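Local coordinates for putative peptidase (Chlamydophila abortus, PDB 3CE2), which probably acts as a zinc-dependent oligopeptidase of the M3B family that degrades small bioactive peptides, at residues S382-L387 and G405-S410; T93-I98 and G373-G378. All coordinates share one frame; numbering follows the deposited sequence.

Interaction 1. Residues S382-L387 and G405-S410. With ZN (zinc ion), chain D.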
ATOM      1  N   SER A 382       2.879 -12.007 -18.748  1.00 68.38           N
ATOM      2  CA  SER A 382       1.688 -12.786 -18.410  1.00 64.89           C
ATOM      3  C   SER A 382       0.436 -11.924 -18.342  1.00 64.70           C
ATOM      4  O   SER A 382       0.516 -10.700 -18.297  1.00 67.73           O
ATOM      5  CB  SER A 382       1.900 -13.434 -17.047  1.00 63.08           C
ATOM      6  OG  SER A 382       2.383 -12.488 -16.093  1.00 62.38           O
ATOM      7  N   HIS A 383      -0.730 -12.553 -18.305  1.00 64.04           N
ATOM      8  CA  HIS A 383      -1.897 -11.810 -17.887  1.00 67.22           C
ATOM      9  C   HIS A 383      -1.788 -11.727 -16.368  1.00 62.50           C
ATOM     10  O   HIS A 383      -0.862 -12.306 -15.808  1.00 57.73           O
ATOM     11  CB  HIS A 383      -3.218 -12.426 -18.376  1.00 69.02           C
ATOM     12  CG  HIS A 383      -3.238 -13.915 -18.372  1.00 72.09           C
ATOM     13  ND1 HIS A 383      -3.250 -14.657 -19.533  1.00 71.07           N
ATOM     14  CD2 HIS A 383      -3.272 -14.804 -17.353  1.00 76.74           C
ATOM     15  CE1 HIS A 383      -3.277 -15.942 -19.231  1.00 75.87           C
ATOM     16  NE2 HIS A 383      -3.296 -16.059 -17.914  1.00 81.89           N
ATOM     17  N   PRO A 384      -2.672 -10.945 -15.711  1.00 56.26           N
ATOM     18  CA  PRO A 384      -2.568 -10.863 -14.256  1.00 58.66           C
ATOM     19  C   PRO A 384      -3.061 -12.167 -13.627  1.00 63.00           C
ATOM     20  O   PRO A 384      -3.858 -12.892 -14.219  1.00 69.12           O
ATOM     21  CB  PRO A 384      -3.494  -9.704 -13.892  1.00 55.13           C
ATOM     22  CG  PRO A 384      -4.434  -9.578 -15.036  1.00 53.19           C
ATOM     23  CD  PRO A 384      -3.771 -10.124 -16.248  1.00 49.33           C
ATOM     24  N   TYR A 385      -2.557 -12.492 -12.452  1.00 57.61           N
ATOM     25  CA  TYR A 385      -2.953 -13.718 -11.815  1.00 50.26           C
ATOM     26  C   TYR A 385      -3.464 -13.321 -10.466  1.00 47.86           C
ATOM     27  O   TYR A 385      -2.826 -12.561  -9.731  1.00 47.97           O
ATOM     28  CB  TYR A 385      -1.773 -14.681 -11.722  1.00 51.62           C
ATOM     29  CG  TYR A 385      -1.492 -15.410 -13.021  1.00 50.47           C
ATOM     30  CD1 TYR A 385      -2.422 -16.316 -13.533  1.00 53.66           C
ATOM     31  CD2 TYR A 385      -0.298 -15.209 -13.733  1.00 45.02           C
ATOM     32  CE1 TYR A 385      -2.185 -17.008 -14.725  1.00 50.90           C
ATOM     33  CE2 TYR A 385      -0.049 -15.894 -14.930  1.00 43.20           C
ATOM     34  CZ  TYR A 385      -1.008 -16.798 -15.416  1.00 49.81           C
ATOM     35  OH  TYR A 385      -0.822 -17.508 -16.581  1.00 50.50           O
ATOM     36  N   VAL A 386      -4.658 -13.783 -10.159  1.00 46.25           N
ATOM     37  CA  VAL A 386      -5.259 -13.461  -8.886  1.00 44.65           C
ATOM     38  C   VAL A 386      -5.335 -14.715  -8.046  1.00 46.93           C
ATOM     39  O   VAL A 386      -6.007 -15.689  -8.429  1.00 40.51           O
ATOM     40  CB  VAL A 386      -6.683 -12.972  -9.071  1.00 42.04           C
ATOM     41  CG1 VAL A 386      -7.284 -12.663  -7.731  1.00 46.21           C
ATOM     42  CG2 VAL A 386      -6.684 -11.771  -9.937  1.00 44.05           C
ATOM     43  N   LEU A 387      -4.659 -14.689  -6.904  1.00 46.89           N
ATOM     44  CA  LEU A 387      -4.855 -15.720  -5.906  1.00 43.35           C
ATOM     45  C   LEU A 387      -5.944 -15.357  -4.886  1.00 46.31           C
ATOM     46  O   LEU A 387      -5.836 -14.381  -4.145  1.00 50.18           O
ATOM     47  CB  LEU A 387      -3.547 -16.029  -5.203  1.00 44.64           C
ATOM     48  CG  LEU A 387      -3.700 -17.194  -4.222  1.00 44.91           C
ATOM     49  CD1 LEU A 387      -2.431 -18.056  -4.206  1.00 35.67           C
ATOM     50  CD2 LEU A 387      -4.100 -16.686  -2.823  1.00 33.66           C
ATOM     51  N   GLY A 405      -9.157  -4.774  -9.167  1.00 38.92           N
ATOM     52  CA  GLY A 405      -8.587  -3.470  -9.370  1.00 37.78           C
ATOM     53  C   GLY A 405      -7.097  -3.482  -9.668  1.00 42.10           C
ATOM     54  O   GLY A 405      -6.681  -2.895 -10.677  1.00 41.40           O
ATOM     55  N   HIS A 406      -6.286  -4.113  -8.802  1.00 40.34           N
ATOM     56  CA  HIS A 406      -4.828  -4.181  -9.037  1.00 43.03           C
ATOM     57  C   HIS A 406      -4.591  -4.830 -10.373  1.00 38.20           C
ATOM     58  O   HIS A 406      -3.733  -4.417 -11.138  1.00 43.10           O
ATOM     59  CB  HIS A 406      -4.088  -5.056  -8.008  1.00 45.09           C
ATOM     60  CG  HIS A 406      -3.995  -4.471  -6.642  1.00 52.38           C
ATOM     61  ND1 HIS A 406      -3.660  -3.155  -6.413  1.00 60.63           N
ATOM     62  CD2 HIS A 406      -4.148  -5.041  -5.422  1.00 59.70           C
ATOM     63  CE1 HIS A 406      -3.642  -2.928  -5.111  1.00 62.86           C
ATOM     64  NE2 HIS A 406      -3.939  -4.055  -4.487  1.00 64.06           N
ATOM     65  N   SER A 407      -5.347  -5.885 -10.624  1.00 34.77           N
ATOM     66  CA  SER A 407      -5.175  -6.683 -11.802  1.00 40.79           C
ATOM     67  C   SER A 407      -5.418  -5.911 -13.092  1.00 39.62           C
ATOM     68  O   SER A 407      -4.567  -5.917 -13.966  1.00 41.54           O
ATOM     69  CB  SER A 407      -6.054  -7.933 -11.717  1.00 45.56           C
ATOM     70  OG  SER A 407      -5.396  -8.863 -10.873  1.00 59.42           O
ATOM     71  N   MET A 408      -6.566  -5.248 -13.202  1.00 37.57           N
ATOM     72  CA  MET A 408      -6.843  -4.406 -14.352  1.00 38.45           C
ATOM     73  C   MET A 408      -5.807  -3.286 -14.516  1.00 43.35           C
ATOM     74  O   MET A 408      -5.307  -3.041 -15.643  1.00 46.24           O
ATOM     75  CB  MET A 408      -8.271  -3.871 -14.295  1.00 36.72           C
ATOM     76  CG  MET A 408      -9.313  -4.987 -14.466  1.00 38.37           C
ATOM     77  SD  MET A 408      -9.213  -5.828 -16.088  1.00 40.17           S
ATOM     78  CE  MET A 408     -10.146  -4.693 -17.098  1.00 44.64           C
ATOM     79  N   HIS A 409      -5.430  -2.649 -13.406  1.00 37.41           N
ATOM     80  CA  HIS A 409      -4.380  -1.622 -13.439  1.00 35.56           C
ATOM     81  C   HIS A 409      -3.171  -2.222 -14.159  1.00 40.30           C
ATOM     82  O   HIS A 409      -2.668  -1.654 -15.153  1.00 35.35           O
ATOM     83  CB  HIS A 409      -3.983  -1.234 -12.018  1.00 37.97           C
ATOM     84  CG  HIS A 409      -3.235   0.059 -11.901  1.00 36.45           C
ATOM     85  ND1 HIS A 409      -2.687   0.720 -12.984  1.00 41.24           N
ATOM     86  CD2 HIS A 409      -2.920   0.801 -10.811  1.00 33.48           C
ATOM     87  CE1 HIS A 409      -2.087   1.822 -12.569  1.00 31.54           C
ATOM     88  NE2 HIS A 409      -2.202   1.886 -11.252  1.00 32.21           N
ATOM     89  N   SER A 410      -2.715  -3.377 -13.667  1.00 33.03           N
ATOM     90  CA  SER A 410      -1.495  -4.004 -14.202  1.00 36.76           C
ATOM     91  C   SER A 410      -1.647  -4.418 -15.658  1.00 38.23           C
ATOM     92  O   SER A 410      -0.735  -4.265 -16.474  1.00 36.56           O
ATOM     93  CB  SER A 410      -1.093  -5.209 -13.358  1.00 40.04           C
ATOM     94  OG  SER A 410      -0.253  -4.799 -12.276  1.00 45.83           O
TER
HETATM   95 ZN    ZN D 703      -4.297  -4.060  -2.344  1.00 77.55          ZN

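Interaction 2. Residues T93-I98 and G373-G378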
ATOM      1  N   THR A  93       3.496 -21.157  -8.552  1.00 51.69           N
ATOM      2  CA  THR A  93       3.453 -22.619  -8.405  1.00 55.72           C
ATOM      3  C   THR A  93       3.532 -23.007  -6.921  1.00 50.13           C
ATOM      4  O   THR A  93       2.705 -23.763  -6.420  1.00 51.62           O
ATOM      5  CB  THR A  93       4.598 -23.312  -9.224  1.00 59.62           C
ATOM      6  OG1 THR A  93       4.325 -23.194 -10.631  1.00 63.95           O
ATOM      7  CG2 THR A  93       4.730 -24.798  -8.862  1.00 49.31           C
ATOM      8  N   HIS A  94       4.516 -22.438  -6.237  1.00 39.57           N
ATOM      9  CA  HIS A  94       4.694 -22.573  -4.810  1.00 41.59           C
ATOM     10  C   HIS A  94       3.449 -22.230  -4.007  1.00 46.72           C
ATOM     11  O   HIS A  94       3.154 -22.874  -3.019  1.00 53.30           O
ATOM     12  CB  HIS A  94       5.869 -21.695  -4.378  1.00 45.71           C
ATOM     13  CG  HIS A  94       6.039 -21.579  -2.896  1.00 54.55           C
ATOM     14  ND1 HIS A  94       6.407 -22.645  -2.100  1.00 56.65           N
ATOM     15  CD2 HIS A  94       5.927 -20.512  -2.066  1.00 58.56           C
ATOM     16  CE1 HIS A  94       6.509 -22.238  -0.846  1.00 56.84           C
ATOM     17  NE2 HIS A  94       6.224 -20.948  -0.797  1.00 54.67           N
ATOM     18  N   ASP A  95       2.709 -21.211  -4.415  1.00 50.68           N
ATOM     19  CA  ASP A  95       1.590 -20.762  -3.609  1.00 46.02           C
ATOM     20  C   ASP A  95       0.380 -21.676  -3.724  1.00 51.45           C
ATOM     21  O   ASP A  95      -0.555 -21.606  -2.907  1.00 47.97           O
ATOM     22  CB  ASP A  95       1.225 -19.327  -3.961  1.00 49.46           C
ATOM     23  CG  ASP A  95       2.189 -18.320  -3.365  1.00 54.05           C
ATOM     24  OD1 ASP A  95       3.031 -18.723  -2.532  1.00 58.75           O
ATOM     25  OD2 ASP A  95       2.108 -17.127  -3.730  1.00 54.55           O
ATOM     26  N   GLN A  96       0.389 -22.538  -4.737  1.00 55.59           N
ATOM     27  CA  GLN A  96      -0.681 -23.526  -4.888  1.00 58.43           C
ATOM     28  C   GLN A  96      -0.675 -24.545  -3.748  1.00 56.61           C
ATOM     29  O   GLN A  96      -1.733 -25.050  -3.356  1.00 55.68           O
ATOM     30  CB  GLN A  96      -0.552 -24.241  -6.226  1.00 56.91           C
ATOM     31  CG  GLN A  96      -1.070 -23.416  -7.366  1.00 53.65           C
ATOM     32  CD  GLN A  96      -0.528 -23.841  -8.714  1.00 47.37           C
ATOM     33  OE1 GLN A  96      -0.836 -23.224  -9.722  1.00 52.68           O
ATOM     34  NE2 GLN A  96       0.291 -24.877  -8.735  1.00 37.68           N
ATOM     35  N   ASP A  97       0.530 -24.816  -3.230  1.00 54.95           N
ATOM     36  CA  ASP A  97       0.780 -25.785  -2.157  1.00 54.39           C
ATOM     37  C   ASP A  97       2.142 -25.496  -1.513  1.00 46.73           C
ATOM     38  O   ASP A  97       3.180 -25.862  -2.037  1.00 49.78           O
ATOM     39  CB  ASP A  97       0.722 -27.214  -2.709  1.00 55.83           C
ATOM     40  CG  ASP A  97       1.071 -28.273  -1.663  1.00 68.81           C
ATOM     41  OD1 ASP A  97       1.278 -27.943  -0.460  1.00 68.95           O
ATOM     42  OD2 ASP A  97       1.150 -29.458  -2.067  1.00 73.94           O
ATOM     43  N   ILE A  98       2.143 -24.832  -0.370  1.00 47.08           N
ATOM     44  CA  ILE A  98       3.379 -24.219   0.111  1.00 47.87           C
ATOM     45  C   ILE A  98       4.378 -25.208   0.715  1.00 51.80           C
ATOM     46  O   ILE A  98       5.536 -24.866   0.979  1.00 49.19           O
ATOM     47  CB  ILE A  98       3.090 -23.048   1.054  1.00 50.48           C
ATOM     48  CG1 ILE A  98       2.418 -23.539   2.343  1.00 44.80           C
ATOM     49  CG2 ILE A  98       2.203 -22.002   0.329  1.00 44.88           C
ATOM     50  CD1 ILE A  98       2.101 -22.394   3.356  1.00 42.25           C
ATOM     51  N   GLY A 373      -4.993 -15.805   2.319  1.00 40.88           N
ATOM     52  CA  GLY A 373      -5.389 -14.456   1.936  1.00 43.35           C
ATOM     53  C   GLY A 373      -5.585 -14.306   0.434  1.00 44.43           C
ATOM     54  O   GLY A 373      -6.153 -15.198  -0.204  1.00 44.66           O
ATOM     55  N   ALA A 374      -5.095 -13.194  -0.123  1.00 41.81           N
ATOM     56  CA  ALA A 374      -5.332 -12.835  -1.530  1.00 41.58           C
ATOM     57  C   ALA A 374      -4.308 -11.853  -2.107  1.00 40.24           C
ATOM     58  O   ALA A 374      -3.691 -11.074  -1.375  1.00 43.34           O
ATOM     59  CB  ALA A 374      -6.735 -12.268  -1.694  1.00 35.84           C
ATOM     60  N   TYR A 375      -4.138 -11.894  -3.426  1.00 41.27           N
ATOM     61  CA  TYR A 375      -3.254 -10.958  -4.120  1.00 41.82           C
ATOM     62  C   TYR A 375      -3.413 -10.997  -5.632  1.00 41.83           C
ATOM     63  O   TYR A 375      -4.093 -11.865  -6.171  1.00 43.71           O
ATOM     64  CB  TYR A 375      -1.778 -11.212  -3.762  1.00 41.68           C
ATOM     65  CG  TYR A 375      -1.230 -12.533  -4.252  1.00 43.45           C
ATOM     66  CD1 TYR A 375      -1.098 -12.802  -5.627  1.00 41.59           C
ATOM     67  CD2 TYR A 375      -0.818 -13.514  -3.345  1.00 41.79           C
ATOM     68  CE1 TYR A 375      -0.572 -14.017  -6.077  1.00 41.99           C
ATOM     69  CE2 TYR A 375      -0.290 -14.737  -3.782  1.00 41.13           C
ATOM     70  CZ  TYR A 375      -0.168 -14.984  -5.144  1.00 44.29           C
ATOM     71  OH  TYR A 375       0.337 -16.199  -5.565  1.00 41.94           O
ATOM     72  N   SER A 376      -2.768 -10.032  -6.294  1.00 48.55           N
ATOM     73  CA  SER A 376      -2.602  -9.999  -7.740  1.00 43.19           C
ATOM     74  C   SER A 376      -1.133 -10.024  -8.042  1.00 42.80           C
ATOM     75  O   SER A 376      -0.335  -9.392  -7.361  1.00 42.49           O
ATOM     76  CB  SER A 376      -3.149  -8.706  -8.308  1.00 47.26           C
ATOM     77  OG  SER A 376      -4.256  -8.302  -7.542  1.00 63.02           O
ATOM     78  N   SER A 377      -0.766 -10.733  -9.091  1.00 41.34           N
ATOM     79  CA  SER A 377       0.624 -10.814  -9.458  1.00 46.88           C
ATOM     80  C   SER A 377       0.660 -11.072 -10.950  1.00 46.64           C
ATOM     81  O   SER A 377      -0.367 -11.030 -11.609  1.00 47.08           O
ATOM     82  CB  SER A 377       1.325 -11.934  -8.658  1.00 49.33           C
ATOM     83  OG  SER A 377       2.682 -12.078  -9.034  1.00 51.42           O
ATOM     84  N   GLY A 378       1.840 -11.356 -11.476  1.00 49.55           N
ATOM     85  CA  GLY A 378       2.011 -11.565 -12.900  1.00 50.77           C
ATOM     86  C   GLY A 378       3.231 -10.765 -13.249  1.00 51.50           C
ATOM     87  O   GLY A 378       3.858 -10.175 -12.374  1.00 57.62           O
TER

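Interaction 1. Residues S382-L387 and G405-S410
Ser407 OG makes a weak hydrogen bond to Glu403 O, one turn back in its own helix, and has Val386, Pro384 and Ser376 around it. The setting is the HExxH zinc helix of a metallopeptidase, helix 394-416, packed against the small mixed sheet beside it. Strand 385-387 is the middle strand of that sheet, between 362-363 and 375-377. Pro384 and Ser407 are the closest backbone pair, with their CA atoms 5.5 Å apart.

Val386 CG2 comes within 3.3 Å of Ser407 OG. This methyl lies anti to the carbonyl carbon of Val386, while CG1 takes the position anti to the backbone N (chi1 179°). Pro384 meets Ser407 through its CB and CG atoms. Its CB is 3.7 Å from Ser407 OG. Its CG lies 3.8 Å from Ser407 O, on the helix backbone. Ser407 CB completes the contact, 3.8 Å from Pro384 CB. The hydroxyl lies beside the backbone N of Ser407 (chi1 -79°), where it can turn back to Glu403 O. The weak bond therefore stays within the helix. Val386 and Pro384, with Ser376 of the neighbouring strand, lie over the oxygen. All three touching residues are buried. Trp361 packs on Pro384.

His406 precedes Ser407 in the helix. Its CB is directed to the flank of the contact, and the ring goes to the metal. The backbone here is regular: Ser410 N bonds to His406 O at 2.9 Å. With His402 and Glu430, His406 binds a zinc ion. The metal lies off the ring nitrogen, nearly equally far from CD2 and CE1, with His406 NE2 2.2 Å from the zinc.

Interaction 2. Residues T93-I98 and G373-G378
Helix 66-96, near its C-terminal end, stands well away from strand 375-377, and even the nearest CA atoms, those of Asp95 and Ala374, are 10.7 Å apart. The tyrosine side chain of Tyr375 spans most of this gap, and the shorter Asp95 meets it. The CB atoms of Asp95 and Tyr375 both point at the opposite segment. Tyr375 OH donates a hydrogen bond to Asp95 OD2 over 2.7 Å. It meets the anti lone pair of OD2, the one turned away from the other carboxylate oxygen.

OD2 sits at the edge of the tyrosine ring, close to its plane, and 3.4 Å from Tyr375 CE2. The carboxylate itself is turned 59° from that plane. CG of Tyr375 lies between its backbone N and carbonyl carbon (chi1 67°), which sends the ring out from the strand toward the helix.

The carboxylate has a second partner. Asp95 OD1 forms a salt bridge with Arg371 NE, so each oxygen is held by a different group. This would favour a charged Asp95 and fix its rotation. Leu387 packs on both Asp95 and Tyr375, and Trp24 on the ring.

Strand 375-377 is an outer strand of its sheet. Its Ser376 packs against the HExxH helix, with OG hydrogen-bonded to Glu403 OE1. The tyrosine side chain is about 8 Å from the zinc ion. The bond thus ties an N-terminal helix to the edge strand beside the HExxH zinc site, the probable active site of this M3 peptidase.

In the fold
Both interactions meet in the same three-stranded sheet. Interaction 1 packs the central strand and the residue leading into it on the zinc helix, and interaction 2 joins its edge strand 375-377 to helix 66-96. The strands are antiparallel neighbours, with Tyr385 N 2.8 Å from Ser377 O and Leu387 N 3.0 Å from Tyr375 O, both probable hydrogen bonds. The chemistry differs with the place. Interaction 1 is buried and relies on small side chains at close backbone range. Interaction 2 is partly buried and spans a wider gap with one polar bond. Ser376 links them further, since its OG packs 3.3 Å from His406 CB.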